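Local structure of fiber protein (Snake adenovirus 1, 4UMI) at residues 119-124 with 184-189. The protein probably forms the trimeric spikes at the vertices of the adenovirus capsid, whose head domain attaches the virion to its host receptor. Numbering follows the deposited sequence.
Sequences FAFQAR and GILTLE
Phe121 meets Leu186, and Phe119 meets Leu188, with no polar bond between residues 119-124 and 184-189: the join is made by these four buried side chains. Leu186 lays its CD1 methyl over one face of the Phe121 ring, 4.1 Å from the ring centroid and 19° off the normal, which makes a CH-pi contact. The methyl sits toward the rim, with Leu186 CD1 3.9 Å from Phe121 CE2, while Leu186 CD2 comes within 4.0 Å of Phe121 CZ. The two side chains approach from opposite directions; with its CG anti to the backbone N (chi1 177°), Leu186 carries both methyls on toward the ring.

One pair further on, Leu188 CD2 touches the far end of the other ring, 3.5 Å from Phe119 CZ and 3.8 Å from Phe119 CE2. Here the side chains cross at about a right angle, and the methyl comes in obliquely. Leu111 touches both Phe121 and Leu186, while Leu144 touches both Phe119 and Leu188.

Gln122, alternating with Phe121, bonds to Glu126 and Lys133 of the second subunit, which puts the other face of strand 118-128 on the trimer interface. Phe119 CA and Leu188 CA lie 10.2 Å apart, Phe121 CA and Leu186 CA 10.7 Å, as expected of facing sheets: this is the hydrophobic core of the fibre head's beta-sandwich, where the sheet holding strand 118-128 packs against the one holding strand 185-190.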
loop_
_atom_site.group_PDB
_atom_site.type_symbol
_atom_site.label_atom_id
_atom_site.label_comp_id
_atom_site.label_asym_id
_atom_site.label_seq_id
_atom_site.Cartn_x
_atom_site.Cartn_y
_atom_site.Cartn_z
ATOM N N PHE A 119 -8.990 -1.585 16.558
ATOM C CA PHE A 119 -8.067 -1.585 15.437
ATOM C C PHE A 119 -7.359 -2.918 15.330
ATOM O O PHE A 119 -7.075 -3.536 16.346
ATOM C CB PHE A 119 -6.965 -0.516 15.579
ATOM C CG PHE A 119 -7.331 0.803 15.015
ATOM C CD1 PHE A 119 -8.155 1.682 15.676
ATOM C CD2 PHE A 119 -6.777 1.193 13.824
ATOM C CE1 PHE A 119 -8.447 2.894 15.128
ATOM C CE2 PHE A 119 -7.062 2.408 13.263
ATOM C CZ PHE A 119 -7.888 3.269 13.931
ATOM N N ALA A 120 -7.026 -3.335 14.112
ATOM C CA ALA A 120 -6.052 -4.380 13.894
ATOM C C ALA A 120 -4.842 -3.749 13.281
ATOM O O ALA A 120 -4.929 -2.932 12.343
ATOM C CB ALA A 120 -6.609 -5.450 13.001
ATOM N N PHE A 121 -3.692 -4.087 13.834
ATOM C CA PHE A 121 -2.399 -3.659 13.330
ATOM C C PHE A 121 -1.615 -4.898 12.887
ATOM O O PHE A 121 -1.647 -5.921 13.561
ATOM C CB PHE A 121 -1.615 -2.914 14.374
ATOM C CG PHE A 121 -2.200 -1.578 14.725
ATOM C CD1 PHE A 121 -1.951 -0.476 13.940
ATOM C CD2 PHE A 121 -3.012 -1.416 15.821
ATOM C CE1 PHE A 121 -2.492 0.752 14.252
ATOM C CE2 PHE A 121 -3.542 -0.199 16.137
ATOM C CZ PHE A 121 -3.314 0.861 15.329
ATOM N N GLN A 122 -0.862 -4.781 11.806
ATOM C CA GLN A 122 0.085 -5.791 11.359
ATOM C C GLN A 122 1.439 -5.141 11.232
ATOM O O GLN A 122 1.568 -4.060 10.649
ATOM C CB GLN A 122 -0.360 -6.450 10.042
ATOM C CG GLN A 122 0.659 -7.345 9.355
ATOM C CD GLN A 122 0.226 -7.732 7.987
ATOM O OE1 GLN A 122 -0.678 -7.109 7.402
ATOM N NE2 GLN A 122 0.919 -8.688 7.414
ATOM N N ALA A 123 2.461 -5.815 11.750
ATOM C CA ALA A 123 3.830 -5.343 11.664
ATOM C C ALA A 123 4.649 -6.355 10.869
ATOM O O ALA A 123 4.705 -7.529 11.231
ATOM C CB ALA A 123 4.397 -5.131 13.065
ATOM N N ARG A 124 5.275 -5.895 9.796
ATOM C CA ARG A 124 6.020 -6.748 8.894
ATOM C C ARG A 124 7.417 -6.205 8.704
ATOM O O ARG A 124 7.593 -5.005 8.590
ATOM C CB ARG A 124 5.265 -6.951 7.582
ATOM C CG ARG A 124 5.867 -7.923 6.614
ATOM C CD ARG A 124 5.119 -7.779 5.287
ATOM N NE ARG A 124 3.830 -8.430 5.270
ATOM C CZ ARG A 124 2.940 -8.329 4.278
ATOM N NH1 ARG A 124 3.209 -7.568 3.206
ATOM N NH2 ARG A 124 1.763 -8.979 4.350
ATOM N N GLY A 184 4.351 1.392 26.339
ATOM C CA GLY A 184 3.465 0.320 25.961
ATOM C C GLY A 184 2.051 0.748 25.578
ATOM O O GLY A 184 1.162 -0.091 25.472
ATOM N N ILE A 185 1.807 2.055 25.456
ATOM C CA ILE A 185 0.487 2.564 25.037
ATOM C C ILE A 185 0.626 3.123 23.617
ATOM O O ILE A 185 1.439 4.009 23.393
ATOM C CB ILE A 185 -0.023 3.691 25.955
ATOM C CG1 ILE A 185 -0.078 3.213 27.414
ATOM C CG2 ILE A 185 -1.361 4.212 25.449
ATOM C CD1 ILE A 185 -1.032 2.076 27.666
ATOM N N LEU A 186 -0.124 2.562 22.663
ATOM C CA LEU A 186 -0.140 3.085 21.301
ATOM C C LEU A 186 -1.075 4.278 21.239
ATOM O O LEU A 186 -2.190 4.198 21.769
ATOM C CB LEU A 186 -0.586 1.967 20.377
ATOM C CG LEU A 186 -0.733 2.333 18.910
ATOM C CD1 LEU A 186 -0.429 1.129 18.038
ATOM C CD2 LEU A 186 -2.103 2.878 18.565
ATOM N N THR A 187 -0.639 5.334 20.568
ATOM C CA THR A 187 -1.495 6.442 20.220
ATOM C C THR A 187 -1.543 6.621 18.706
ATOM O O THR A 187 -0.489 6.595 18.082
ATOM C CB THR A 187 -1.037 7.765 20.849
ATOM O OG1 THR A 187 -1.078 7.656 22.276
ATOM C CG2 THR A 187 -1.935 8.949 20.430
ATOM N N LEU A 188 -2.761 6.781 18.163
ATOM C CA LEU A 188 -2.936 7.150 16.762
ATOM C C LEU A 188 -3.638 8.498 16.816
ATOM O O LEU A 188 -4.813 8.577 17.201
ATOM C CB LEU A 188 -3.790 6.113 16.030
ATOM C CG LEU A 188 -4.296 6.603 14.635
ATOM C CD1 LEU A 188 -3.220 6.873 13.622
ATOM C CD2 LEU A 188 -5.379 5.732 14.102
ATOM N N GLU A 189 -2.916 9.530 16.418
ATOM C CA GLU A 189 -3.486 10.884 16.332
ATOM C C GLU A 189 -3.970 11.104 14.920
ATOM O O GLU A 189 -3.326 10.617 14.017
ATOM C CB GLU A 189 -2.398 11.922 16.649
ATOM C CG GLU A 189 -1.831 11.813 18.031
ATOM C CD GLU A 189 -1.246 13.092 18.538
ATOM O OE1 GLU A 189 -0.820 13.975 17.724
ATOM O OE2 GLU A 189 -1.218 13.201 19.780
#